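Long-range contacts in 2-oxoglutarate carboxylase small subunit (Hydrogenobacter thermophilus, PDB 7KCT), which is the small subunit of a carboxylase and belongs to the biotin carboxylase family, whose chains contain an ATP-grasp domain: residues N18-R28 against A48-E56; G112-M121 against K272-G280. One frame throughout, in Å; residues are numbered along the deposited sequence.

The two contacts lie in series along the chain, with centres about 26 Å apart and nearest atoms about 10 Å apart. They do not touch. Contact 1 lies within the biotin carboxylase N-terminal region and packs two of its helices together. Contact 2 joins residues 112-121, which include helix 115-120, to residues 272-280 of the ATP-grasp region. Both stand at some remove from bound nucleotide: the side chain of Asn-18 is about 8 Å from an ADP, and that of Met-121 is about 11 Å from an ADP and about 12 Å from a magnesium ion. Leu-120 O accepts a hydrogen bond from Arg-126 NE; Arg-126 lines the bicarbonate pocket.

Contact 1. Residues N18-R28 against A48-E56; sequences NRGEIACRVIR and ARHVKMADE
Cys-24 CA and His-50 CA are 5.3 Å apart across two nearly parallel helices. The short axes of helices 20-28 and 49-53 approach to 9.0 Å, with 18° between their directions. The fold is Rossmann-like. The two helices lie in successive beta-alpha-beta connections that link the parallel strands 13-16, 36-41 and 56-59. His-50 is a knob in a hole formed by Gly-20, Ala-23, Cys-24 and Ile-27. Its CB rests on Ala-23 CB at 3.7 Å. With CG set between the backbone N and the carbonyl carbon (chi1 74°), the ring reaches the backbone of residues 18-20. There Arg-19 CA sits over the centre of one ring face, 3.9 Å from the centroid, in a CH-pi contact. Val-51 CG2 covers the opposite face nearer the rim. NE2 of the ring bonds to Ile-40 O in the neighbouring strand, which should help hold the ring's rotation and satisfies a buried polar atom. Asn-18 OD1 takes the N-H of Arg-19 on a lone pair, while Asn-18 ND2 reaches the carbonyls of Pro-88 and Tyr-90.

A second cluster forms one turn further on. Cys-24 SG meets Met-53 SD at 3.7 Å. The Met-53 chain is extended to SD and turns at its last torsion (chi3 56°), which brings CE against Cys-24 O and Ile-27. CE is 3.7 Å from Ile-27 CG2. The other branch of Ile-27 runs to CD1, which lies 3.5 Å from His-50 O and also meets Ala-54 CB. The second subunit covers one border: Arg-49 pairs with Glu-419 of that subunit, and Arg-28 NH2 bonds to its Thr-417. Met-53 CE lies over one face of the Arg-28 guanidinium and 3.6 Å from Cys-24 O.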
loop_
_atom_site.group_PDB
_atom_site.type_symbol
_atom_site.label_atom_id
_atom_site.label_comp_id
_atom_site.label_asym_id
_atom_site.label_seq_id
_atom_site.Cartn_x
_atom_site.Cartn_y
_atom_site.Cartn_z
ATOM N N ASN A 18 22.051 -3.666 -8.732
ATOM C CA ASN A 18 21.820 -2.791 -7.578
ATOM C C ASN A 18 21.355 -3.633 -6.388
ATOM O O ASN A 18 21.440 -4.866 -6.430
ATOM C CB ASN A 18 20.825 -1.685 -7.912
ATOM C CG ASN A 18 21.136 -0.384 -7.167
ATOM O OD1 ASN A 18 21.218 -0.339 -5.930
ATOM N ND2 ASN A 18 21.293 0.673 -7.918
ATOM N N ARG A 19 20.959 -2.971 -5.294
ATOM C CA ARG A 19 20.685 -3.645 -4.024
ATOM C C ARG A 19 19.543 -2.962 -3.298
ATOM O O ARG A 19 19.026 -1.934 -3.734
ATOM C CB ARG A 19 21.934 -3.662 -3.124
ATOM C CG ARG A 19 22.503 -2.274 -2.744
ATOM C CD ARG A 19 23.579 -2.322 -1.628
ATOM N NE ARG A 19 23.015 -2.828 -0.367
ATOM C CZ ARG A 19 22.246 -2.143 0.457
ATOM N NH1 ARG A 19 21.909 -0.869 0.207
ATOM N NH2 ARG A 19 21.777 -2.764 1.542
ATOM N N GLY A 20 19.140 -3.547 -2.168
ATOM C CA GLY A 20 18.312 -2.790 -1.265
ATOM C C GLY A 20 16.928 -2.570 -1.845
ATOM O O GLY A 20 16.446 -3.347 -2.655
ATOM N N GLU A 21 16.299 -1.472 -1.457
ATOM C CA GLU A 21 14.891 -1.283 -1.810
ATOM C C GLU A 21 14.672 -1.163 -3.310
ATOM O O GLU A 21 13.625 -1.591 -3.816
ATOM C CB GLU A 21 14.302 -0.060 -1.096
ATOM C CG GLU A 21 14.835 1.324 -1.508
ATOM C CD GLU A 21 14.012 1.965 -2.610
ATOM O OE1 GLU A 21 12.983 1.364 -3.030
ATOM O OE2 GLU A 21 14.388 3.087 -3.041
ATOM N N ILE A 22 15.598 -0.509 -4.029
ATOM C CA ILE A 22 15.394 -0.288 -5.461
ATOM C C ILE A 22 15.564 -1.605 -6.213
ATOM O O ILE A 22 14.895 -1.845 -7.223
ATOM C CB ILE A 22 16.334 0.838 -5.954
ATOM C CG1 ILE A 22 16.023 1.221 -7.394
ATOM C CG2 ILE A 22 17.826 0.442 -5.898
ATOM C CD1 ILE A 22 14.613 1.742 -7.644
ATOM N N ALA A 23 16.455 -2.483 -5.753
ATOM C CA ALA A 23 16.556 -3.758 -6.440
ATOM C C ALA A 23 15.254 -4.535 -6.253
ATOM O O ALA A 23 14.732 -5.109 -7.222
ATOM C CB ALA A 23 17.783 -4.544 -5.964
ATOM N N CYS A 24 14.641 -4.446 -5.060
ATOM C CA CYS A 24 13.355 -5.107 -4.847
ATOM C C CYS A 24 12.261 -4.509 -5.714
ATOM O O CYS A 24 11.445 -5.247 -6.286
ATOM C CB CYS A 24 12.961 -5.059 -3.368
ATOM S SG CYS A 24 14.087 -6.048 -2.308
ATOM N N ARG A 25 12.230 -3.187 -5.824
ATOM C CA ARG A 25 11.267 -2.484 -6.671
ATOM C C ARG A 25 11.362 -2.918 -8.122
ATOM O O ARG A 25 10.341 -3.131 -8.796
ATOM C CB ARG A 25 11.519 -0.975 -6.525
ATOM C CG ARG A 25 10.817 -0.128 -7.568
ATOM C CD ARG A 25 9.358 0.035 -7.208
ATOM N NE ARG A 25 8.578 0.829 -8.152
ATOM C CZ ARG A 25 7.867 0.330 -9.146
ATOM N NH1 ARG A 25 7.862 -0.984 -9.378
ATOM N NH2 ARG A 25 7.140 1.161 -9.894
ATOM N N VAL A 26 12.575 -3.028 -8.642
ATOM C CA VAL A 26 12.736 -3.485 -10.013
ATOM C C VAL A 26 12.363 -4.961 -10.151
ATOM O O VAL A 26 11.715 -5.359 -11.125
ATOM C CB VAL A 26 14.180 -3.208 -10.476
ATOM C CG1 VAL A 26 14.451 -3.849 -11.827
ATOM C CG2 VAL A 26 14.444 -1.661 -10.519
ATOM N N ILE A 27 12.818 -5.806 -9.217
ATOM C CA ILE A 27 12.477 -7.225 -9.263
ATOM C C ILE A 27 10.977 -7.423 -9.297
ATOM O O ILE A 27 10.471 -8.275 -10.034
ATOM C CB ILE A 27 13.106 -8.017 -8.101
ATOM C CG1 ILE A 27 14.590 -8.108 -8.323
ATOM C CG2 ILE A 27 12.466 -9.435 -8.027
ATOM C CD1 ILE A 27 15.390 -8.497 -7.145
ATOM N N ARG A 28 10.240 -6.651 -8.514
ATOM C CA ARG A 28 8.788 -6.789 -8.500
ATOM C C ARG A 28 8.164 -6.450 -9.855
ATOM O O ARG A 28 7.218 -7.115 -10.293
ATOM C CB ARG A 28 8.163 -5.885 -7.427
ATOM C CG ARG A 28 6.634 -5.945 -7.446
ATOM C CD ARG A 28 5.897 -5.467 -6.173
ATOM N NE ARG A 28 6.501 -5.996 -4.960
ATOM C CZ ARG A 28 6.469 -7.268 -4.580
ATOM N NH1 ARG A 28 5.838 -8.162 -5.314
ATOM N NH2 ARG A 28 7.096 -7.650 -3.476
ATOM N N ALA A 48 20.456 -10.768 2.035
ATOM C CA ALA A 48 19.696 -9.623 1.535
ATOM C C ALA A 48 18.368 -10.064 0.930
ATOM O O ALA A 48 18.268 -11.121 0.297
ATOM C CB ALA A 48 20.483 -8.861 0.473
ATOM N N ARG A 49 17.355 -9.224 1.117
ATOM C CA ARG A 49 16.029 -9.499 0.569
ATOM C C ARG A 49 16.018 -9.543 -0.962
ATOM O O ARG A 49 15.312 -10.373 -1.553
ATOM C CB ARG A 49 15.059 -8.449 1.095
ATOM C CG ARG A 49 13.678 -8.621 0.582
ATOM C CD ARG A 49 13.094 -9.983 0.913
ATOM N NE ARG A 49 13.381 -10.412 2.287
ATOM C CZ ARG A 49 13.089 -11.618 2.796
ATOM N NH1 ARG A 49 12.529 -12.583 2.057
ATOM N NH2 ARG A 49 13.430 -11.886 4.050
ATOM N N HIS A 50 16.794 -8.665 -1.639
ATOM C CA HIS A 50 16.787 -8.711 -3.098
ATOM C C HIS A 50 17.355 -10.020 -3.622
ATOM O O HIS A 50 16.917 -10.489 -4.666
ATOM C CB HIS A 50 17.538 -7.511 -3.697
ATOM C CG HIS A 50 19.046 -7.546 -3.588
ATOM N ND1 HIS A 50 19.732 -7.181 -2.449
ATOM C CD2 HIS A 50 19.988 -7.782 -4.523
ATOM C CE1 HIS A 50 21.032 -7.238 -2.678
ATOM N NE2 HIS A 50 21.207 -7.556 -3.946
ATOM N N VAL A 51 18.303 -10.627 -2.889
ATOM C CA VAL A 51 18.835 -11.951 -3.224
ATOM C C VAL A 51 17.773 -13.041 -3.061
ATOM O O VAL A 51 17.693 -13.948 -3.885
ATOM C CB VAL A 51 20.097 -12.250 -2.386
ATOM C CG1 VAL A 51 20.594 -13.752 -2.554
ATOM C CG2 VAL A 51 21.188 -11.218 -2.719
ATOM N N LYS A 52 16.939 -12.972 -2.012
ATOM C CA LYS A 52 15.874 -13.969 -1.858
ATOM C C LYS A 52 14.786 -13.824 -2.925
ATOM O O LYS A 52 14.245 -14.830 -3.413
ATOM C CB LYS A 52 15.262 -13.858 -0.462
ATOM C CG LYS A 52 16.128 -14.457 0.639
ATOM C CD LYS A 52 15.766 -13.894 2.033
ATOM C CE LYS A 52 16.334 -14.776 3.165
ATOM N NZ LYS A 52 15.410 -15.991 3.404
ATOM N N MET A 53 14.467 -12.592 -3.321
ATOM C CA MET A 53 13.368 -12.361 -4.260
ATOM C C MET A 53 13.755 -12.734 -5.687
ATOM O O MET A 53 12.898 -13.177 -6.449
ATOM C CB MET A 53 12.940 -10.880 -4.263
ATOM C CG MET A 53 12.043 -10.404 -3.173
ATOM S SD MET A 53 11.561 -8.611 -3.301
ATOM C CE MET A 53 10.858 -8.483 -4.890
ATOM N N ALA A 54 15.019 -12.548 -6.080
ATOM C CA ALA A 54 15.427 -12.828 -7.449
ATOM C C ALA A 54 15.324 -14.328 -7.716
ATOM O O ALA A 54 15.411 -15.147 -6.797
ATOM C CB ALA A 54 16.873 -12.348 -7.673
ATOM N N ASP A 55 15.223 -14.698 -8.993
ATOM C CA ASP A 55 15.223 -16.134 -9.325
ATOM C C ASP A 55 16.601 -16.754 -9.166
ATOM O O ASP A 55 16.717 -17.941 -8.838
ATOM C CB ASP A 55 14.770 -16.379 -10.745
ATOM C CG ASP A 55 13.381 -15.836 -11.001
ATOM O OD1 ASP A 55 12.444 -16.129 -10.243
ATOM O OD2 ASP A 55 13.251 -15.050 -11.938
ATOM N N GLU A 56 17.648 -15.986 -9.416
ATOM C CA GLU A 56 19.024 -16.454 -9.229
ATOM C C GLU A 56 19.871 -15.286 -8.775
ATOM O O GLU A 56 19.574 -14.137 -9.098
ATOM C CB GLU A 56 19.588 -17.055 -10.520
ATOM C CG GLU A 56 19.758 -16.110 -11.664
ATOM C CD GLU A 56 19.974 -16.775 -13.041
ATOM O OE1 GLU A 56 20.986 -17.475 -13.239
ATOM O OE2 GLU A 56 19.156 -16.527 -13.959
#

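Contact 2. Residues G112-M121 against K272-G280; sequences GPHWKVIELM and KEIGYYSAG
One water is gripped by three backbone groups at the meeting of His-114 with the turn 275-277. It accepts from His-114 N at 2.8 Å and donates to Gly-275 O at 3.0 Å. A longer bond comes from Tyr-277 N, 3.3 Å from the water oxygen. The same water sits over the centre of one face of the Tyr-277 ring. Tyr-277 CG stands between N and the carbonyl carbon (chi1 52°), which sets the ring beside the backbone of Gly-112 to His-114 and against the water. Gly-112 O comes in at the ring's edge, and Tyr-277 OH ends at the edge of the His-114 imidazole, near its plane.

His-114 is also the N-cap of helix 115-120. Its ND1 accepts from Lys-116 N at 2.9 Å, a nearly straight bond of 173°, though the donor is tilted from the ring plane. On the facing segment, Gly-275 is the C-prime residue of a Schellman motif closing helix 257-273. A helix start thus meets a helix end across the join between the N-terminal region and the ATP-grasp region.

Pro-113 CB lies over a face of Tyr-276, 4.1 Å from the ring centroid and 29° off the normal. Tyr-276 OH donates to Ala-279 O at 2.7 Å, which probably steadies the hydroxyl end of the ring, although the donor is tilted from the carbonyl plane. Val-117 CG1 touches this ring at its edge and meets Ile-274 CD1 at 3.7 Å. Its other methyl, CG2, is 3.4 Å from Ile-274 O. Leu-120 CD2 lies against Ile-274 CG2. Met-121 CG meets Ile-274 CD1, the two side chains pointing toward each other. The water is the polar link between the two main chains; the direct contacts are largely carbon packing, consistent with a join held by shape and burial rather than charge.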
loop_
_atom_site.group_PDB
_atom_site.type_symbol
_atom_site.label_atom_id
_atom_site.label_comp_id
_atom_site.label_asym_id
_atom_site.label_seq_id
_atom_site.Cartn_x
_atom_site.Cartn_y
_atom_site.Cartn_z
ATOM N N GLY A 112 17.596 2.462 -19.608
ATOM C CA GLY A 112 18.001 3.822 -19.325
ATOM C C GLY A 112 18.109 4.576 -20.639
ATOM O O GLY A 112 17.759 4.041 -21.696
ATOM N N PRO A 113 18.518 5.845 -20.604
ATOM C CA PRO A 113 18.599 6.626 -21.849
ATOM C C PRO A 113 19.874 6.230 -22.593
ATOM O O PRO A 113 20.735 5.529 -22.075
ATOM C CB PRO A 113 18.601 8.094 -21.361
ATOM C CG PRO A 113 19.209 8.035 -19.995
ATOM C CD PRO A 113 18.788 6.666 -19.406
ATOM N N HIS A 114 19.995 6.678 -23.833
ATOM C CA HIS A 114 21.213 6.380 -24.577
ATOM C C HIS A 114 22.467 6.822 -23.838
ATOM O O HIS A 114 22.510 7.888 -23.219
ATOM C CB HIS A 114 21.128 7.046 -25.956
ATOM C CG HIS A 114 22.099 6.490 -26.934
ATOM N ND1 HIS A 114 23.416 6.878 -26.956
ATOM C CD2 HIS A 114 22.005 5.437 -27.772
ATOM C CE1 HIS A 114 24.060 6.182 -27.875
ATOM N NE2 HIS A 114 23.236 5.273 -28.356
ATOM N N TRP A 115 23.525 6.024 -23.952
ATOM C CA TRP A 115 24.744 6.413 -23.279
ATOM C C TRP A 115 25.300 7.779 -23.728
ATOM O O TRP A 115 26.032 8.372 -22.963
ATOM C CB TRP A 115 25.842 5.373 -23.458
ATOM C CG TRP A 115 26.376 5.256 -24.861
ATOM C CD1 TRP A 115 25.940 4.399 -25.838
ATOM C CD2 TRP A 115 27.460 6.006 -25.444
ATOM N NE1 TRP A 115 26.680 4.575 -26.994
ATOM C CE2 TRP A 115 27.617 5.550 -26.780
ATOM C CE3 TRP A 115 28.311 7.004 -24.969
ATOM C CZ2 TRP A 115 28.588 6.075 -27.642
ATOM C CZ3 TRP A 115 29.271 7.523 -25.835
ATOM C CH2 TRP A 115 29.408 7.041 -27.147
ATOM N N LYS A 116 25.003 8.286 -24.912
ATOM C CA LYS A 116 25.515 9.588 -25.293
ATOM C C LYS A 116 24.845 10.708 -24.518
ATOM O O LYS A 116 25.452 11.767 -24.310
ATOM C CB LYS A 116 25.262 9.838 -26.764
ATOM C CG LYS A 116 26.142 9.176 -27.744
ATOM C CD LYS A 116 25.616 9.615 -29.118
ATOM C CE LYS A 116 25.976 8.553 -30.169
ATOM N NZ LYS A 116 26.574 9.215 -31.371
ATOM N N VAL A 117 23.552 10.554 -24.220
ATOM C CA VAL A 117 22.857 11.563 -23.412
ATOM C C VAL A 117 23.324 11.520 -21.966
ATOM O O VAL A 117 23.453 12.557 -21.304
ATOM C CB VAL A 117 21.334 11.395 -23.513
ATOM C CG1 VAL A 117 20.648 12.571 -22.846
ATOM C CG2 VAL A 117 20.933 11.305 -24.943
ATOM N N ILE A 118 23.607 10.333 -21.451
ATOM C CA ILE A 118 24.178 10.227 -20.117
ATOM C C ILE A 118 25.478 11.023 -20.044
ATOM O O ILE A 118 25.708 11.816 -19.116
ATOM C CB ILE A 118 24.396 8.742 -19.769
ATOM C CG1 ILE A 118 23.038 8.026 -19.632
ATOM C CG2 ILE A 118 25.203 8.627 -18.517
ATOM C CD1 ILE A 118 23.142 6.562 -19.315
ATOM N N GLU A 119 26.355 10.823 -21.027
ATOM C CA GLU A 119 27.621 11.540 -21.041
ATOM C C GLU A 119 27.419 13.041 -21.231
ATOM O O GLU A 119 28.129 13.853 -20.643
ATOM C CB GLU A 119 28.470 10.990 -22.165
ATOM C CG GLU A 119 29.955 11.128 -22.052
ATOM C CD GLU A 119 30.556 10.302 -23.162
ATOM O OE1 GLU A 119 30.253 10.633 -24.332
ATOM O OE2 GLU A 119 31.234 9.287 -22.879
ATOM N N LEU A 120 26.501 13.427 -22.095
ATOM C CA LEU A 120 26.246 14.841 -22.306
ATOM C C LEU A 120 25.803 15.547 -21.021
ATOM O O LEU A 120 26.296 16.632 -20.700
ATOM C CB LEU A 120 25.194 15.001 -23.378
ATOM C CG LEU A 120 24.710 16.412 -23.665
ATOM C CD1 LEU A 120 25.788 17.241 -24.383
ATOM C CD2 LEU A 120 23.383 16.424 -24.439
ATOM N N MET A 121 24.803 15.001 -20.332
ATOM C CA MET A 121 24.219 15.619 -19.156
ATOM C C MET A 121 24.933 15.263 -17.886
ATOM O O MET A 121 24.433 15.605 -16.813
ATOM C CB MET A 121 22.756 15.234 -19.050
ATOM C CG MET A 121 22.103 15.599 -20.315
ATOM S SD MET A 121 22.225 17.389 -20.786
ATOM C CE MET A 121 20.956 18.301 -19.805
ATOM N N LYS A 272 13.132 16.191 -25.812
ATOM C CA LYS A 272 13.113 15.786 -27.217
ATOM C C LYS A 272 14.332 16.313 -27.963
ATOM O O LYS A 272 14.900 15.610 -28.804
ATOM C CB LYS A 272 11.842 16.287 -27.884
ATOM C CG LYS A 272 10.597 15.590 -27.475
ATOM C CD LYS A 272 9.371 16.374 -27.925
ATOM C CE LYS A 272 8.124 15.488 -28.013
ATOM N NZ LYS A 272 8.014 14.859 -29.385
ATOM N N GLU A 273 14.781 17.529 -27.643
ATOM C CA GLU A 273 15.921 18.100 -28.370
ATOM C C GLU A 273 17.177 17.263 -28.182
ATOM O O GLU A 273 17.993 17.142 -29.099
ATOM C CB GLU A 273 16.210 19.541 -27.923
ATOM C CG GLU A 273 15.282 20.608 -28.494
ATOM C CD GLU A 273 15.752 22.041 -28.179
ATOM O OE1 GLU A 273 16.980 22.323 -28.193
ATOM O OE2 GLU A 273 14.876 22.888 -27.907
ATOM N N ILE A 274 17.388 16.716 -26.985
ATOM C CA ILE A 274 18.586 15.908 -26.774
ATOM C C ILE A 274 18.302 14.423 -27.004
ATOM O O ILE A 274 19.129 13.568 -26.664
ATOM C CB ILE A 274 19.193 16.138 -25.372
ATOM C CG1 ILE A 274 18.243 15.687 -24.264
ATOM C CG2 ILE A 274 19.577 17.595 -25.164
ATOM C CD1 ILE A 274 18.843 15.785 -22.871
ATOM N N GLY A 275 17.146 14.111 -27.565
ATOM C CA GLY A 275 16.744 12.737 -27.799
ATOM C C GLY A 275 16.690 11.889 -26.540
ATOM O O GLY A 275 17.273 10.802 -26.509
ATOM N N TYR A 276 15.980 12.362 -25.506
ATOM C CA TYR A 276 15.877 11.624 -24.248
ATOM C C TYR A 276 14.799 10.555 -24.388
ATOM O O TYR A 276 13.729 10.813 -24.932
ATOM C CB TYR A 276 15.526 12.554 -23.053
ATOM C CG TYR A 276 15.895 11.923 -21.718
ATOM C CD1 TYR A 276 17.186 11.947 -21.274
ATOM C CD2 TYR A 276 14.947 11.278 -20.918
ATOM C CE1 TYR A 276 17.556 11.346 -20.115
ATOM C CE2 TYR A 276 15.331 10.663 -19.701
ATOM C CZ TYR A 276 16.639 10.696 -19.334
ATOM O OH TYR A 276 17.139 10.126 -18.166
ATOM N N TYR A 277 15.059 9.360 -23.837
ATOM C CA TYR A 277 14.013 8.369 -23.609
ATOM C C TYR A 277 14.316 7.632 -22.301
ATOM O O TYR A 277 15.386 7.788 -21.711
ATOM C CB TYR A 277 13.847 7.381 -24.804
ATOM C CG TYR A 277 15.110 6.685 -25.307
ATOM C CD1 TYR A 277 15.730 5.707 -24.543
ATOM C CD2 TYR A 277 15.630 6.951 -26.592
ATOM C CE1 TYR A 277 16.867 5.055 -24.992
ATOM C CE2 TYR A 277 16.791 6.299 -27.061
ATOM C CZ TYR A 277 17.393 5.346 -26.262
ATOM O OH TYR A 277 18.532 4.685 -26.689
ATOM N N SER A 278 13.344 6.847 -21.848
ATOM C CA SER A 278 13.365 6.203 -20.535
ATOM C C SER A 278 12.961 7.300 -19.554
ATOM O O SER A 278 12.404 8.328 -19.970
ATOM C CB SER A 278 14.717 5.607 -20.155
ATOM O OG SER A 278 14.514 4.774 -19.012
ATOM N N ALA A 279 13.235 7.091 -18.273
ATOM C CA ALA A 279 12.885 8.021 -17.222
ATOM C C ALA A 279 14.065 8.939 -16.947
ATOM O O ALA A 279 15.235 8.552 -17.059
ATOM C CB ALA A 279 12.495 7.290 -15.930
ATOM N N GLY A 280 13.752 10.167 -16.602
ATOM C CA GLY A 280 14.762 11.132 -16.210
ATOM C C GLY A 280 14.067 12.258 -15.486
ATOM O O GLY A 280 12.847 12.378 -15.528
HETATM O O HOH W 1 18.156 8.638 -24.666
#